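PDB 7LHV: sulfate transporter 4.1, chloroplastic from Arabidopsis thaliana, which carries sulfate across the membrane together with protons, as an SLC26/SulP-family symporter that may take part in regulating sulfate assimilation. Local coordinates for residues A[424-427]-A[428-431]; A[451-454]-A[455-458]; A[630-634]-A[635-639]. All blocks are in the same frame, centred on the assembly; numbering follows the deposited sequence.

In the fold
The three contacts are local ones, each within a single continuous run of chain. Contact 1 and contact 2 belong to the sulfate permease region, with centres about 44 Å apart. Contact 3 belongs to the STAS domain, about 82 Å from contact 1 between centres. Contact 1 is a surface turn after helix 406-426, with an alkyl chain on a tyrosine ring beside an apolar Phe426-Ile429 pair. Contact 2, partly buried, lies near the end of helix 448-457 and runs on to Asp458; backbone bonds dominate and the second subunit packs alongside. Contact 3, also partly buried, lies where a loop meets helix 635-643, with a stacked arginine-histidine pair and a phenylalanine against an alanine.

Contact 1: residues A[424-427]-A[428-431]; sequences PMFK and YIPQ
The ring of Tyr428 has the Lys427 side chain over one face. CG of Lys427 sits 4.0 Å from the centroid of the Tyr428 ring, only 11° off the ring normal. This is a CH-pi contact over the middle of the face. The carbonyl oxygens of Pro424 and Met425 approach the same ring obliquely. Met425 O is 3.8 Å from CD2 of Tyr428.

The lysine and tyrosine are neighbours in sequence, and their side chains run side by side in the same direction. Lys427 has CG between its backbone N and its carbonyl carbon (chi1 65°), which starts the chain out over the tyrosine. Beyond CG the chain is fully extended. It therefore follows the ring outward, and CE of Lys427 comes 3.3 Å from OH of Tyr428. The contact is made by the methylene groups; NZ of Lys427 lies beyond them, 3.9 Å from OH of Tyr428.

Phe426 and Ile429 form a second, apolar pair. They also point the same way, and CD1 of Phe426 is 3.9 Å from CD1 of Ile429. CG1 of Ile429 also lies 3.4 Å from the Phe426 carbonyl oxygen.

The backbone makes a type I beta turn from Phe426 to Ile429. It is closed by a hydrogen bond from Ile429 N to Phe426 O, 3.2 Å long. This turn links two consecutive helices of the permease region, 406-426 and 431-443, with Pro430 at the N-cap position of the second. Ile429 is buried against Met114 of helix 91-119 and Thr297 of helix 284-300, and shares a backbone hydrogen bond with Val311. Phe426 also rests on Met114, while Tyr428 meets Thr297 and makes a cation-pi contact with Lys301.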
loop_
_atom_site.group_PDB
_atom_site.type_symbol
_atom_site.label_atom_id
_atom_site.label_comp_id
_atom_site.label_asym_id
_atom_site.label_seq_id
_atom_site.Cartn_x
_atom_site.Cartn_y
_atom_site.Cartn_z
ATOM N N PRO A 424 34.801 -26.898 -25.581
ATOM C CA PRO A 424 35.423 -26.759 -26.909
ATOM C C PRO A 424 34.457 -26.987 -28.059
ATOM O O PRO A 424 34.605 -26.356 -29.113
ATOM C CB PRO A 424 36.534 -27.819 -26.890
ATOM C CG PRO A 424 36.786 -28.081 -25.455
ATOM C CD PRO A 424 35.448 -27.978 -24.814
ATOM N N MET A 425 33.473 -27.869 -27.891
ATOM C CA MET A 425 32.503 -28.137 -28.943
ATOM C C MET A 425 31.382 -27.111 -28.993
ATOM O O MET A 425 30.577 -27.144 -29.929
ATOM C CB MET A 425 31.906 -29.534 -28.764
ATOM C CG MET A 425 32.926 -30.658 -28.833
ATOM S SD MET A 425 33.298 -31.161 -30.524
ATOM C CE MET A 425 35.071 -30.909 -30.574
ATOM N N PHE A 426 31.303 -26.207 -28.015
ATOM C CA PHE A 426 30.221 -25.233 -27.980
ATOM C C PHE A 426 30.449 -24.054 -28.912
ATOM O O PHE A 426 29.497 -23.325 -29.201
ATOM C CB PHE A 426 30.023 -24.720 -26.553
ATOM C CG PHE A 426 29.312 -25.685 -25.657
ATOM C CD1 PHE A 426 28.607 -26.751 -26.187
ATOM C CD2 PHE A 426 29.351 -25.532 -24.283
ATOM C CE1 PHE A 426 27.954 -27.642 -25.365
ATOM C CE2 PHE A 426 28.699 -26.420 -23.457
ATOM C CZ PHE A 426 27.999 -27.476 -23.998
ATOM N N LYS A 427 31.677 -23.856 -29.400
ATOM C CA LYS A 427 31.981 -22.688 -30.218
ATOM C C LYS A 427 31.381 -22.761 -31.615
ATOM O O LYS A 427 31.399 -21.754 -32.329
ATOM C CB LYS A 427 33.496 -22.495 -30.317
ATOM C CG LYS A 427 34.228 -23.602 -31.050
ATOM C CD LYS A 427 35.725 -23.348 -31.057
ATOM C CE LYS A 427 36.469 -24.444 -31.796
ATOM N NZ LYS A 427 37.938 -24.213 -31.808
ATOM N N TYR A 428 30.854 -23.912 -32.023
ATOM C CA TYR A 428 30.227 -24.056 -33.329
ATOM C C TYR A 428 28.722 -23.825 -33.294
ATOM O O TYR A 428 28.065 -23.982 -34.328
ATOM C CB TYR A 428 30.513 -25.446 -33.903
ATOM C CG TYR A 428 31.974 -25.825 -33.901
ATOM C CD1 TYR A 428 32.915 -25.043 -34.557
ATOM C CD2 TYR A 428 32.412 -26.967 -33.247
ATOM C CE1 TYR A 428 34.251 -25.388 -34.559
ATOM C CE2 TYR A 428 33.747 -27.320 -33.243
ATOM C CZ TYR A 428 34.661 -26.528 -33.902
ATOM O OH TYR A 428 35.992 -26.875 -33.902
ATOM N N ILE A 429 28.162 -23.468 -32.144
ATOM C CA ILE A 429 26.724 -23.256 -32.017
ATOM C C ILE A 429 26.359 -21.910 -32.632
ATOM O O ILE A 429 26.905 -20.877 -32.220
ATOM C CB ILE A 429 26.276 -23.326 -30.550
ATOM C CG1 ILE A 429 26.492 -24.730 -29.992
ATOM C CG2 ILE A 429 24.821 -22.919 -30.422
ATOM C CD1 ILE A 429 26.164 -24.853 -28.525
ATOM N N PRO A 430 25.462 -21.869 -33.613
ATOM C CA PRO A 430 25.033 -20.580 -34.162
ATOM C C PRO A 430 24.249 -19.772 -33.140
ATOM O O PRO A 430 23.580 -20.317 -32.262
ATOM C CB PRO A 430 24.148 -20.975 -35.352
ATOM C CG PRO A 430 24.502 -22.397 -35.648
ATOM C CD PRO A 430 24.861 -23.002 -34.333
ATOM N N GLN A 431 24.348 -18.447 -33.262
ATOM C CA GLN A 431 23.598 -17.568 -32.372
ATOM C C GLN A 431 22.108 -17.598 -32.679
ATOM O O GLN A 431 21.283 -17.430 -31.770
ATOM C CB GLN A 431 24.134 -16.141 -32.469
ATOM C CG GLN A 431 25.590 -16.007 -32.075
ATOM C CD GLN A 431 26.123 -14.607 -32.289
ATOM O OE1 GLN A 431 27.326 -14.406 -32.441
ATOM N NE2 GLN A 431 25.229 -13.628 -32.294
#

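Contact 2: residues A[451-454]-A[455-458]; sequences AIFL and WRVD
Backbone bonds of the i to i+4 kind join Trp455 N to Ala451 O, Arg456 N to Ile452 O and Val457 N to Phe453 O, each 2.9 Å long, while Leu454 O receives only weak bonds, from Asp458 N (N-H...O angle 123°) and from Val457 N.

The ring of Phe453 meets Val457 at a face and Arg456 at the edge. Its CG is anti to the backbone N (chi1 180°), which carries the ring along the helix toward these two residues. CG2 of Val457 lies over one face of the ring, 4.1 Å from its centroid and offset toward the rim. That is a CH-pi contact. NH2 of Arg456 is 3.3 Å from CD1 of Phe453, close to the ring plane, and the guanidinium is turned 66° from the ring. The bend at chi3 of Arg456 folds its end back to this edge.

Leu454 packs on Phe462 and Trp465 of helix 459-474. Val457 O accepts a hydrogen bond from Arg619 of the second subunit, and Phe453 packs on Glu588 of that subunit. Both partners lie in the STAS region. The i to i+4 ladder thus weakens at Leu454 O, Asp458 takes the N-cap position of helix 459-474, and this permease-region helix packs against the STAS domain of the other subunit.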
loop_
_atom_site.group_PDB
_atom_site.type_symbol
_atom_site.label_atom_id
_atom_site.label_comp_id
_atom_site.label_asym_id
_atom_site.label_seq_id
_atom_site.Cartn_x
_atom_site.Cartn_y
_atom_site.Cartn_z
ATOM N N ALA A 451 -6.110 -14.476 -19.722
ATOM C CA ALA A 451 -6.851 -13.289 -20.138
ATOM C C ALA A 451 -8.273 -13.646 -20.544
ATOM O O ALA A 451 -9.230 -12.956 -20.167
ATOM C CB ALA A 451 -6.126 -12.589 -21.284
ATOM N N ILE A 452 -8.435 -14.731 -21.302
ATOM C CA ILE A 452 -9.772 -15.175 -21.689
ATOM C C ILE A 452 -10.575 -15.588 -20.461
ATOM O O ILE A 452 -11.763 -15.262 -20.334
ATOM C CB ILE A 452 -9.674 -16.313 -22.718
ATOM C CG1 ILE A 452 -9.097 -15.787 -24.030
ATOM C CG2 ILE A 452 -11.034 -16.939 -22.953
ATOM C CD1 ILE A 452 -8.823 -16.862 -25.046
ATOM N N PHE A 453 -9.938 -16.309 -19.534
ATOM C CA PHE A 453 -10.627 -16.726 -18.316
ATOM C C PHE A 453 -11.083 -15.524 -17.497
ATOM O O PHE A 453 -12.210 -15.501 -16.988
ATOM C CB PHE A 453 -9.711 -17.622 -17.488
ATOM C CG PHE A 453 -10.322 -18.100 -16.208
ATOM C CD1 PHE A 453 -11.283 -19.092 -16.213
ATOM C CD2 PHE A 453 -9.929 -17.559 -14.997
ATOM C CE1 PHE A 453 -11.841 -19.535 -15.035
ATOM C CE2 PHE A 453 -10.485 -17.999 -13.816
ATOM C CZ PHE A 453 -11.442 -18.987 -13.834
ATOM N N LEU A 454 -10.219 -14.517 -17.359
ATOM C CA LEU A 454 -10.586 -13.311 -16.628
ATOM C C LEU A 454 -11.729 -12.581 -17.312
ATOM O O LEU A 454 -12.651 -12.099 -16.647
ATOM C CB LEU A 454 -9.376 -12.388 -16.488
ATOM C CG LEU A 454 -8.210 -12.916 -15.658
ATOM C CD1 LEU A 454 -7.093 -11.896 -15.595
ATOM C CD2 LEU A 454 -8.676 -13.293 -14.275
ATOM N N TRP A 455 -11.687 -12.482 -18.642
ATOM C CA TRP A 455 -12.787 -11.844 -19.352
ATOM C C TRP A 455 -14.091 -12.589 -19.103
ATOM O O TRP A 455 -15.155 -11.972 -18.980
ATOM C CB TRP A 455 -12.492 -11.783 -20.848
ATOM C CG TRP A 455 -13.666 -11.332 -21.650
ATOM C CD1 TRP A 455 -14.590 -12.118 -22.270
ATOM C CD2 TRP A 455 -14.041 -9.979 -21.925
ATOM N NE1 TRP A 455 -15.521 -11.338 -22.910
ATOM C CE2 TRP A 455 -15.205 -10.021 -22.714
ATOM C CE3 TRP A 455 -13.504 -8.736 -21.579
ATOM C CZ2 TRP A 455 -15.841 -8.868 -23.162
ATOM C CZ3 TRP A 455 -14.137 -7.595 -22.024
ATOM C CH2 TRP A 455 -15.293 -7.668 -22.807
ATOM N N ARG A 456 -14.026 -13.918 -19.025
ATOM C CA ARG A 456 -15.232 -14.697 -18.782
ATOM C C ARG A 456 -15.744 -14.512 -17.357
ATOM O O ARG A 456 -16.959 -14.448 -17.136
ATOM C CB ARG A 456 -14.969 -16.173 -19.069
ATOM C CG ARG A 456 -16.163 -17.078 -18.831
ATOM C CD ARG A 456 -15.905 -18.468 -19.382
ATOM N NE ARG A 456 -14.768 -19.107 -18.730
ATOM C CZ ARG A 456 -14.800 -20.314 -18.183
ATOM N NH1 ARG A 456 -15.902 -21.047 -18.189
ATOM N NH2 ARG A 456 -13.698 -20.798 -17.617
ATOM N N VAL A 457 -14.844 -14.418 -16.380
ATOM C CA VAL A 457 -15.256 -14.468 -14.979
ATOM C C VAL A 457 -15.264 -13.086 -14.333
ATOM O O VAL A 457 -16.319 -12.599 -13.912
ATOM C CB VAL A 457 -14.357 -15.429 -14.181
ATOM C CG1 VAL A 457 -14.628 -15.297 -12.696
ATOM C CG2 VAL A 457 -14.590 -16.855 -14.633
ATOM N N ASP A 458 -14.100 -12.445 -14.245
ATOM C CA ASP A 458 -13.938 -11.221 -13.465
ATOM C C ASP A 458 -13.369 -10.127 -14.356
ATOM O O ASP A 458 -12.182 -10.152 -14.692
ATOM C CB ASP A 458 -13.031 -11.461 -12.259
ATOM C CG ASP A 458 -13.156 -10.376 -11.212
ATOM O OD1 ASP A 458 -13.962 -9.446 -11.408
ATOM O OD2 ASP A 458 -12.440 -10.449 -10.195
#

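Contact 3: residues A[630-634]-A[635-639]; sequences WFFVR and VHDAV
The guanidinium of Arg634 lies flat on the imidazole of His636. Their centres are 3.8 Å apart and their planes differ by 17°. NH2 of Arg634 sits over the centre of the His636 ring and is 3.0 Å from ND1 of His636. This approach is through the face, so it is stacking and not a hydrogen bond. The Arg634 chain bends at chi3 (69°), which brings the flat group back over the next turn of chain. NH1 of Arg634 reaches CB of His636 at 3.3 Å.

Phe632 makes the second part of the contact. One face of its ring lies against Ala638, with CA of Ala638 3.9 Å from the ring centroid and almost on the ring normal. CB of Ala638 is 3.5 Å from CD2 of Phe632. Asp637 passes alongside the base of Phe632, the two side chains running in opposite directions. Its OD1 is 3.6 Å from CB of Phe632. The carboxylate plane is turned 57° from the phenylalanine ring.

These pairs form where a loop enters the last modelled helix of the STAS domain, 635-643. Within the helix, Val639 N bonds to Val635 O, 2.9 Å long. The loop residues before it run beside strand 603-606: Trp630 and Phe632 both share backbone hydrogen bonds with Ile606, and the Phe632 side chain rests on Ala605.

Further out, Val635 packs on Glu575 and Val639 on Ile573, both of strand 569-575, so the helix leans on the sheet. His636 also touches Leu507 and Pro508.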
loop_
_atom_site.group_PDB
_atom_site.type_symbol
_atom_site.label_atom_id
_atom_site.label_comp_id
_atom_site.label_asym_id
_atom_site.label_seq_id
_atom_site.Cartn_x
_atom_site.Cartn_y
_atom_site.Cartn_z
ATOM N N TRP A 630 -25.830 -0.625 29.238
ATOM C CA TRP A 630 -26.051 -0.698 27.801
ATOM C C TRP A 630 -25.168 -1.730 27.116
ATOM O O TRP A 630 -25.107 -1.759 25.884
ATOM C CB TRP A 630 -25.845 0.677 27.164
ATOM C CG TRP A 630 -26.858 1.676 27.607
ATOM C CD1 TRP A 630 -26.635 2.795 28.351
ATOM C CD2 TRP A 630 -28.265 1.640 27.349
ATOM N NE1 TRP A 630 -27.815 3.463 28.566
ATOM C CE2 TRP A 630 -28.831 2.773 27.961
ATOM C CE3 TRP A 630 -29.102 0.760 26.656
ATOM C CZ2 TRP A 630 -30.193 3.051 27.901
ATOM C CZ3 TRP A 630 -30.452 1.038 26.598
ATOM C CH2 TRP A 630 -30.985 2.173 27.216
ATOM N N PHE A 631 -24.480 -2.572 27.879
ATOM C CA PHE A 631 -23.673 -3.651 27.332
ATOM C C PHE A 631 -24.360 -4.979 27.611
ATOM O O PHE A 631 -24.727 -5.264 28.756
ATOM C CB PHE A 631 -22.267 -3.639 27.932
ATOM C CG PHE A 631 -21.336 -2.691 27.248
ATOM C CD1 PHE A 631 -21.359 -1.344 27.553
ATOM C CD2 PHE A 631 -20.438 -3.143 26.299
ATOM C CE1 PHE A 631 -20.505 -0.468 26.924
ATOM C CE2 PHE A 631 -19.580 -2.268 25.670
ATOM C CZ PHE A 631 -19.616 -0.927 25.982
ATOM N N PHE A 632 -24.525 -5.789 26.568
ATOM C CA PHE A 632 -25.240 -7.052 26.693
ATOM C C PHE A 632 -24.429 -8.208 26.127
ATOM O O PHE A 632 -23.253 -8.046 25.788
ATOM C CB PHE A 632 -26.596 -6.973 25.989
ATOM C CG PHE A 632 -27.360 -5.716 26.284
ATOM C CD1 PHE A 632 -28.207 -5.649 27.376
ATOM C CD2 PHE A 632 -27.230 -4.604 25.475
ATOM C CE1 PHE A 632 -28.912 -4.497 27.651
ATOM C CE2 PHE A 632 -27.932 -3.448 25.746
ATOM C CZ PHE A 632 -28.775 -3.396 26.837
ATOM N N VAL A 633 -25.049 -9.382 26.038
ATOM C CA VAL A 633 -24.427 -10.548 25.423
ATOM C C VAL A 633 -25.208 -11.066 24.227
ATOM O O VAL A 633 -24.698 -11.935 23.505
ATOM C CB VAL A 633 -24.221 -11.684 26.448
ATOM C CG1 VAL A 633 -23.291 -11.233 27.561
ATOM C CG2 VAL A 633 -25.557 -12.138 27.010
ATOM N N ARG A 634 -26.426 -10.576 23.998
ATOM C CA ARG A 634 -27.257 -11.004 22.883
ATOM C C ARG A 634 -27.994 -9.794 22.331
ATOM O O ARG A 634 -28.032 -8.731 22.952
ATOM C CB ARG A 634 -28.256 -12.091 23.312
ATOM C CG ARG A 634 -27.600 -13.386 23.760
ATOM C CD ARG A 634 -28.607 -14.369 24.333
ATOM N NE ARG A 634 -29.508 -14.897 23.317
ATOM C CZ ARG A 634 -30.815 -14.675 23.290
ATOM N NH1 ARG A 634 -31.408 -13.927 24.205
ATOM N NH2 ARG A 634 -31.546 -15.225 22.324
ATOM N N VAL A 635 -28.566 -9.956 21.138
ATOM C CA VAL A 635 -29.387 -8.886 20.579
ATOM C C VAL A 635 -30.803 -8.936 21.139
ATOM O O VAL A 635 -31.476 -7.900 21.227
ATOM C CB VAL A 635 -29.393 -8.958 19.043
ATOM C CG1 VAL A 635 -30.062 -10.230 18.567
ATOM C CG2 VAL A 635 -30.092 -7.742 18.455
ATOM N N HIS A 636 -31.270 -10.119 21.539
ATOM C CA HIS A 636 -32.652 -10.262 21.980
ATOM C C HIS A 636 -32.924 -9.409 23.212
ATOM O O HIS A 636 -33.866 -8.611 23.232
ATOM C CB HIS A 636 -32.963 -11.732 22.264
ATOM C CG HIS A 636 -32.792 -12.633 21.078
ATOM N ND1 HIS A 636 -31.567 -12.872 20.494
ATOM C CD2 HIS A 636 -33.689 -13.372 20.382
ATOM C CE1 HIS A 636 -31.718 -13.707 19.481
ATOM N NE2 HIS A 636 -32.997 -14.026 19.393
ATOM N N ASP A 637 -32.088 -9.550 24.245
ATOM C CA ASP A 637 -32.293 -8.777 25.465
ATOM C C ASP A 637 -32.034 -7.290 25.248
ATOM O O ASP A 637 -32.700 -6.452 25.867
ATOM C CB ASP A 637 -31.417 -9.335 26.589
ATOM C CG ASP A 637 -29.935 -9.231 26.295
ATOM O OD1 ASP A 637 -29.568 -8.761 25.200
ATOM O OD2 ASP A 637 -29.130 -9.632 27.160
ATOM N N ALA A 638 -31.084 -6.943 24.375
ATOM C CA ALA A 638 -30.837 -5.538 24.067
ATOM C C ALA A 638 -32.073 -4.886 23.464
ATOM O O ALA A 638 -32.500 -3.810 23.898
ATOM C CB ALA A 638 -29.647 -5.409 23.115
ATOM N N VAL A 639 -32.675 -5.531 22.465
ATOM C CA VAL A 639 -33.880 -4.976 21.860
ATOM C C VAL A 639 -35.040 -5.002 22.848
ATOM O O VAL A 639 -35.865 -4.082 22.876
ATOM C CB VAL A 639 -34.209 -5.717 20.555
ATOM C CG1 VAL A 639 -35.605 -5.370 20.080
ATOM C CG2 VAL A 639 -33.197 -5.346 19.494
#